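Local coordinates for N-acetylmuramoyl-L-alanine amidase (Peptoclostridium difficile, PDB 4RN7), which probably hydrolyses the amide bond between N-acetylmuramoyl residues and L-amino acids of bacterial cell-wall peptidoglycan, as a zinc-dependent amidase domain of a longer, membrane-associated protein, at residues T113-V122 with Q169-S180. Sequence-based numbering, arbitrary orientation. Where two conformers were deposited one is given.
Sequences TVQSTIVSYV and QLAEGIVQGVLS
Tyr121 lays its ring over the backbone of Gly173: the glycine CA sits 4.0 Å from the ring centroid. It lies 27° off the ring normal, a CH-pi contact over one face. The ring continues across two longer side chains, where its CE2 comes 3.5 Å from Glu172 CG and its OH meets Gln176 CG. Past these CH2 groups the two polar ends are joined by a nearly straight hydrogen bond from Gln176 NE2 to Glu172 OE2 (3.1 Å), which meets the carboxylate oxygen on its syn side. The Gln176 amide plane is close to parallel with that of the ring.

One turn back, Thr117 points its methyl at the other helix, with CG2 3.2 Å from Gly173 O. Its chi1 of -56° turns OG1 back along its own helix, where it bonds to Thr113 O; that carbonyl also accepts from Thr117 N, on the opposite face of its plane. Gly177 lets the backbones close in, its CA lying 4.0 Å from Val114 CA, and Val114 CG2 rests against the Gly177 backbone.

Towards the sheet the contact is apolar. Ile118 and Ile174 run side by side, pointing the same way, with Ile118 CD1 3.8 Å from Ile174 CG1, while Ile118 CG2 touches Leu170 CD1. Val114 and Ile118 also pack on Ile147 of strand 144-151.

No hydrogen bond crosses the interface. The axes approach to 7.8 Å. Their directions differ by 143°, a close, roughly antiparallel glycine-mediated helix pair on one face of the mixed sheet in the alpha/beta fold of Amidase_3 zinc amidases.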
ATOM      1  N   THR A 113      -1.088   0.137 -13.116  1.00 41.50           N
ATOM      2  CA  THR A 113       0.255  -0.390 -13.341  1.00 46.33           C
ATOM      3  C   THR A 113       0.722  -1.221 -12.141  1.00 35.65           C
ATOM      4  O   THR A 113       1.183  -2.358 -12.307  1.00 37.04           O
ATOM      5  CB  THR A 113       1.248   0.742 -13.663  1.00 47.69           C
ATOM      6  OG1 THR A 113       0.816   1.410 -14.853  1.00 46.95           O
ATOM      7  CG2 THR A 113       2.646   0.192 -13.883  1.00 48.32           C
ATOM      8  N   VAL A 114       0.582  -0.660 -10.942  1.00 32.64           N
ATOM      9  CA  VAL A 114       0.941  -1.380  -9.721  1.00 29.95           C
ATOM     10  C   VAL A 114       0.088  -2.645  -9.551  1.00 38.02           C
ATOM     11  O   VAL A 114       0.626  -3.735  -9.333  1.00 33.06           O
ATOM     12  CB  VAL A 114       0.860  -0.470  -8.486  1.00 31.24           C
ATOM     13  CG1 VAL A 114       0.898  -1.293  -7.197  1.00 27.60           C
ATOM     14  CG2 VAL A 114       2.011   0.549  -8.509  1.00 34.61           C
ATOM     15  N   GLN A 115      -1.229  -2.510  -9.679  1.00 32.73           N
ATOM     16  CA  GLN A 115      -2.126  -3.674  -9.576  1.00 35.03           C
ATOM     17  C   GLN A 115      -1.771  -4.810 -10.542  1.00 36.55           C
ATOM     18  O   GLN A 115      -1.669  -5.971 -10.133  1.00 35.21           O
ATOM     19  CB  GLN A 115      -3.584  -3.249  -9.774  1.00 30.11           C
ATOM     20  CG  GLN A 115      -4.578  -4.408  -9.809  1.00 32.39           C
ATOM     21  CD  GLN A 115      -4.887  -4.954  -8.427  1.00 33.49           C
ATOM     22  OE1 GLN A 115      -4.642  -4.296  -7.415  1.00 33.06           O
ATOM     23  NE2 GLN A 115      -5.436  -6.168  -8.380  1.00 30.85           N
ATOM     24  N   SER A 116      -1.577  -4.485 -11.817  1.00 35.77           N
ATOM     25  CA  SER A 116      -1.235  -5.506 -12.799  1.00 38.86           C
ATOM     26  C   SER A 116       0.106  -6.170 -12.502  1.00 41.10           C
ATOM     27  O   SER A 116       0.268  -7.372 -12.702  1.00 39.69           O
ATOM     28  CB  SER A 116      -1.236  -4.911 -14.204  1.00 49.94           C
ATOM     29  OG  SER A 116      -2.539  -4.502 -14.558  1.00 49.60           O
ATOM     30  N   THR A 117       1.062  -5.386 -12.013  1.00 36.57           N
ATOM     31  CA  THR A 117       2.389  -5.914 -11.733  1.00 41.09           C
ATOM     32  C   THR A 117       2.346  -6.850 -10.518  1.00 35.94           C
ATOM     33  O   THR A 117       2.972  -7.920 -10.522  1.00 38.58           O
ATOM     34  CB  THR A 117       3.400  -4.772 -11.516  1.00 41.78           C
ATOM     35  OG1 THR A 117       3.385  -3.912 -12.666  1.00 40.60           O
ATOM     36  CG2 THR A 117       4.800  -5.336 -11.338  1.00 43.87           C
ATOM     37  N   ILE A 118       1.603  -6.445  -9.492  1.00 33.77           N
ATOM     38  CA  ILE A 118       1.411  -7.278  -8.310  1.00 33.23           C
ATOM     39  C   ILE A 118       0.860  -8.632  -8.742  1.00 36.46           C
ATOM     40  O   ILE A 118       1.398  -9.673  -8.361  1.00 39.61           O
ATOM     41  CB  ILE A 118       0.435  -6.637  -7.300  1.00 32.80           C
ATOM     42  CG1 ILE A 118       1.062  -5.423  -6.623  1.00 29.88           C
ATOM     43  CG2 ILE A 118       0.049  -7.640  -6.225  1.00 31.88           C
ATOM     44  CD1 ILE A 118       0.062  -4.620  -5.798  1.00 27.24           C
ATOM     45  N   VAL A 119      -0.188  -8.613  -9.562  1.00 34.02           N
ATOM     46  CA  VAL A 119      -0.806  -9.850 -10.042  1.00 39.49           C
ATOM     47  C   VAL A 119       0.188 -10.793 -10.737  1.00 46.97           C
ATOM     48  O   VAL A 119       0.056 -12.021 -10.660  1.00 45.78           O
ATOM     49  CB  VAL A 119      -2.019  -9.547 -10.956  1.00 34.85           C
ATOM     50  CG1 VAL A 119      -2.567 -10.815 -11.565  1.00 40.37           C
ATOM     51  CG2 VAL A 119      -3.100  -8.843 -10.137  1.00 42.24           C
ATOM     52  N   SER A 120       1.192 -10.225 -11.398  1.00 46.66           N
ATOM     53  CA  SER A 120       2.178 -11.044 -12.097  0.69 45.55           C
ATOM     54  C   SER A 120       3.183 -11.674 -11.132  1.00 50.29           C
ATOM     55  O   SER A 120       3.678 -12.771 -11.385  1.00 52.52           O
ATOM     56  CB  SER A 120       2.905 -10.229 -13.163  0.69 47.64           C
ATOM     57  OG  SER A 120       3.717  -9.234 -12.568  0.69 48.92           O
ATOM     58  N   TYR A 121       3.467 -10.987 -10.032  1.00 42.17           N
ATOM     59  CA  TYR A 121       4.448 -11.445  -9.043  1.00 42.34           C
ATOM     60  C   TYR A 121       3.933 -12.426  -7.984  1.00 47.82           C
ATOM     61  O   TYR A 121       4.631 -13.378  -7.643  1.00 53.91           O
ATOM     62  CB  TYR A 121       5.117 -10.241  -8.369  1.00 37.55           C
ATOM     63  CG  TYR A 121       6.276  -9.718  -9.176  1.00 39.67           C
ATOM     64  CD1 TYR A 121       6.063  -8.976 -10.332  1.00 43.31           C
ATOM     65  CD2 TYR A 121       7.585  -9.984  -8.795  1.00 46.04           C
ATOM     66  CE1 TYR A 121       7.126  -8.504 -11.086  1.00 47.98           C
ATOM     67  CE2 TYR A 121       8.655  -9.517  -9.541  1.00 48.39           C
ATOM     68  CZ  TYR A 121       8.419  -8.777 -10.684  1.00 51.00           C
ATOM     69  OH  TYR A 121       9.481  -8.311 -11.427  1.00 52.54           O
ATOM     70  N   VAL A 122       2.735 -12.191  -7.453  1.00 38.29           N
ATOM     71  CA  VAL A 122       2.200 -13.076  -6.411  1.00 35.54           C
ATOM     72  C   VAL A 122       1.108 -13.990  -6.957  1.00 41.14           C
ATOM     73  O   VAL A 122       0.776 -15.016  -6.339  1.00 44.18           O
ATOM     74  CB  VAL A 122       1.677 -12.300  -5.188  1.00 34.87           C
ATOM     75  CG1 VAL A 122       2.834 -11.835  -4.330  1.00 46.31           C
ATOM     76  CG2 VAL A 122       0.846 -11.124  -5.630  1.00 45.55           C
ATOM     77  N   GLN A 169       7.678 -11.176  -2.220  1.00 33.89           N
ATOM     78  CA  GLN A 169       7.174 -11.197  -3.589  0.52 34.55           C
ATOM     79  C   GLN A 169       6.241 -10.030  -3.830  1.00 34.01           C
ATOM     80  O   GLN A 169       6.327  -9.369  -4.857  1.00 34.26           O
ATOM     81  CB  GLN A 169       6.401 -12.476  -3.850  0.52 38.36           C
ATOM     82  CG  GLN A 169       7.223 -13.728  -3.855  0.52 37.50           C
ATOM     83  CD  GLN A 169       6.380 -14.920  -4.234  0.52 57.40           C
ATOM     84  OE1 GLN A 169       6.334 -15.319  -5.401  0.52 59.65           O
ATOM     85  NE2 GLN A 169       5.689 -15.488  -3.252  0.52 53.29           N
ATOM     86  N   LEU A 170       5.346  -9.792  -2.874  1.00 34.35           N
ATOM     87  CA  LEU A 170       4.371  -8.715  -2.973  1.00 31.42           C
ATOM     88  C   LEU A 170       5.097  -7.378  -3.042  1.00 31.13           C
ATOM     89  O   LEU A 170       4.805  -6.543  -3.898  1.00 32.04           O
ATOM     90  CB  LEU A 170       3.420  -8.768  -1.771  1.00 31.69           C
ATOM     91  CG  LEU A 170       2.506  -7.568  -1.545  1.00 38.31           C
ATOM     92  CD1 LEU A 170       1.618  -7.341  -2.761  1.00 34.62           C
ATOM     93  CD2 LEU A 170       1.670  -7.792  -0.292  1.00 35.99           C
ATOM     94  N   ALA A 171       6.073  -7.193  -2.156  1.00 30.82           N
ATOM     95  CA  ALA A 171       6.856  -5.963  -2.145  1.00 30.50           C
ATOM     96  C   ALA A 171       7.607  -5.786  -3.460  1.00 32.25           C
ATOM     97  O   ALA A 171       7.662  -4.681  -3.994  1.00 33.15           O
ATOM     98  CB  ALA A 171       7.818  -5.923  -0.957  1.00 30.61           C
ATOM     99  N   GLU A 172       8.161  -6.872  -3.995  1.00 33.57           N
ATOM    100  CA  GLU A 172       8.887  -6.781  -5.259  1.00 36.07           C
ATOM    101  C   GLU A 172       7.937  -6.367  -6.385  1.00 35.94           C
ATOM    102  O   GLU A 172       8.271  -5.509  -7.211  1.00 36.98           O
ATOM    103  CB  GLU A 172       9.583  -8.104  -5.591  1.00 37.73           C
ATOM    104  CG  GLU A 172      10.440  -8.072  -6.859  1.00 42.18           C
ATOM    105  CD  GLU A 172      11.603  -7.088  -6.797  1.00 49.69           C
ATOM    106  OE1 GLU A 172      12.053  -6.727  -5.688  1.00 45.95           O
ATOM    107  OE2 GLU A 172      12.072  -6.671  -7.875  1.00 50.18           O
ATOM    108  N   GLY A 173       6.744  -6.957  -6.391  1.00 35.18           N
ATOM    109  CA  GLY A 173       5.733  -6.607  -7.373  1.00 38.19           C
ATOM    110  C   GLY A 173       5.361  -5.138  -7.297  1.00 36.33           C
ATOM    111  O   GLY A 173       5.243  -4.459  -8.320  1.00 35.70           O
ATOM    112  N   ILE A 174       5.180  -4.638  -6.079  1.00 32.90           N
ATOM    113  CA  ILE A 174       4.867  -3.227  -5.883  1.00 32.36           C
ATOM    114  C   ILE A 174       6.003  -2.328  -6.374  1.00 36.13           C
ATOM    115  O   ILE A 174       5.764  -1.343  -7.077  1.00 34.03           O
ATOM    116  CB  ILE A 174       4.556  -2.921  -4.409  1.00 30.95           C
ATOM    117  CG1 ILE A 174       3.315  -3.705  -3.955  1.00 30.17           C
ATOM    118  CG2 ILE A 174       4.327  -1.427  -4.214  1.00 31.07           C
ATOM    119  CD1 ILE A 174       3.110  -3.681  -2.447  1.00 31.44           C
ATOM    120  N   VAL A 175       7.233  -2.667  -6.000  1.00 34.05           N
ATOM    121  CA  VAL A 175       8.396  -1.913  -6.470  1.00 35.69           C
ATOM    122  C   VAL A 175       8.396  -1.787  -7.990  1.00 37.20           C
ATOM    123  O   VAL A 175       8.514  -0.686  -8.531  1.00 39.10           O
ATOM    124  CB  VAL A 175       9.711  -2.563  -6.035  1.00 37.02           C
ATOM    125  CG1 VAL A 175      10.895  -1.863  -6.692  1.00 42.49           C
ATOM    126  CG2 VAL A 175       9.843  -2.505  -4.528  1.00 37.30           C
ATOM    127  N   GLN A 176       8.244  -2.914  -8.679  1.00 37.99           N
ATOM    128  CA  GLN A 176       8.317  -2.900 -10.132  1.00 40.02           C
ATOM    129  C   GLN A 176       7.185  -2.091 -10.749  1.00 39.56           C
ATOM    130  O   GLN A 176       7.384  -1.437 -11.773  1.00 41.04           O
ATOM    131  CB  GLN A 176       8.355  -4.323 -10.693  1.00 41.60           C
ATOM    132  CG  GLN A 176       9.651  -5.061 -10.363  1.00 45.14           C
ATOM    133  CD  GLN A 176      10.892  -4.290 -10.795  1.00 54.98           C
ATOM    134  OE1 GLN A 176      10.872  -3.551 -11.782  1.00 58.15           O
ATOM    135  NE2 GLN A 176      11.979  -4.455 -10.048  1.00 53.53           N
ATOM    136  N   GLY A 177       6.011  -2.113 -10.120  1.00 37.81           N
ATOM    137  CA  GLY A 177       4.890  -1.320 -10.601  1.00 37.71           C
ATOM    138  C   GLY A 177       5.152   0.169 -10.454  1.00 38.38           C
ATOM    139  O   GLY A 177       4.902   0.961 -11.368  1.00 42.28           O
ATOM    140  N   VAL A 178       5.657   0.553  -9.288  1.00 36.39           N
ATOM    141  CA  VAL A 178       6.021   1.943  -9.047  1.00 36.70           C
ATOM    142  C   VAL A 178       7.101   2.419 -10.018  1.00 40.95           C
ATOM    143  O   VAL A 178       6.981   3.499 -10.599  1.00 43.17           O
ATOM    144  CB  VAL A 178       6.504   2.133  -7.609  1.00 35.98           C
ATOM    145  CG1 VAL A 178       7.048   3.551  -7.399  1.00 37.25           C
ATOM    146  CG2 VAL A 178       5.371   1.852  -6.653  1.00 34.47           C
ATOM    147  N   LEU A 179       8.147   1.616 -10.195  1.00 40.21           N
ATOM    148  CA  LEU A 179       9.261   2.001 -11.062  1.00 48.22           C
ATOM    149  C   LEU A 179       8.800   2.126 -12.508  1.00 49.91           C
ATOM    150  O   LEU A 179       9.249   3.013 -13.242  1.00 49.58           O
ATOM    151  CB  LEU A 179      10.404   0.984 -10.966  1.00 43.38           C
ATOM    152  CG  LEU A 179      11.180   0.894  -9.655  1.00 42.94           C
ATOM    153  CD1 LEU A 179      12.215  -0.202  -9.714  1.00 44.76           C
ATOM    154  CD2 LEU A 179      11.843   2.225  -9.367  1.00 56.35           C
ATOM    155  N   SER A 180       7.908   1.226 -12.907  1.00 48.67           N
ATOM    156  CA  SER A 180       7.338   1.240 -14.246  1.00 52.06           C
ATOM    157  C   SER A 180       6.479   2.485 -14.464  1.00 57.27           C
ATOM    158  O   SER A 180       6.449   3.042 -15.562  1.00 57.74           O
ATOM    159  CB  SER A 180       6.518  -0.024 -14.481  1.00 51.61           C
ATOM    160  OG  SER A 180       5.884   0.014 -15.739  1.00 61.83           O
TER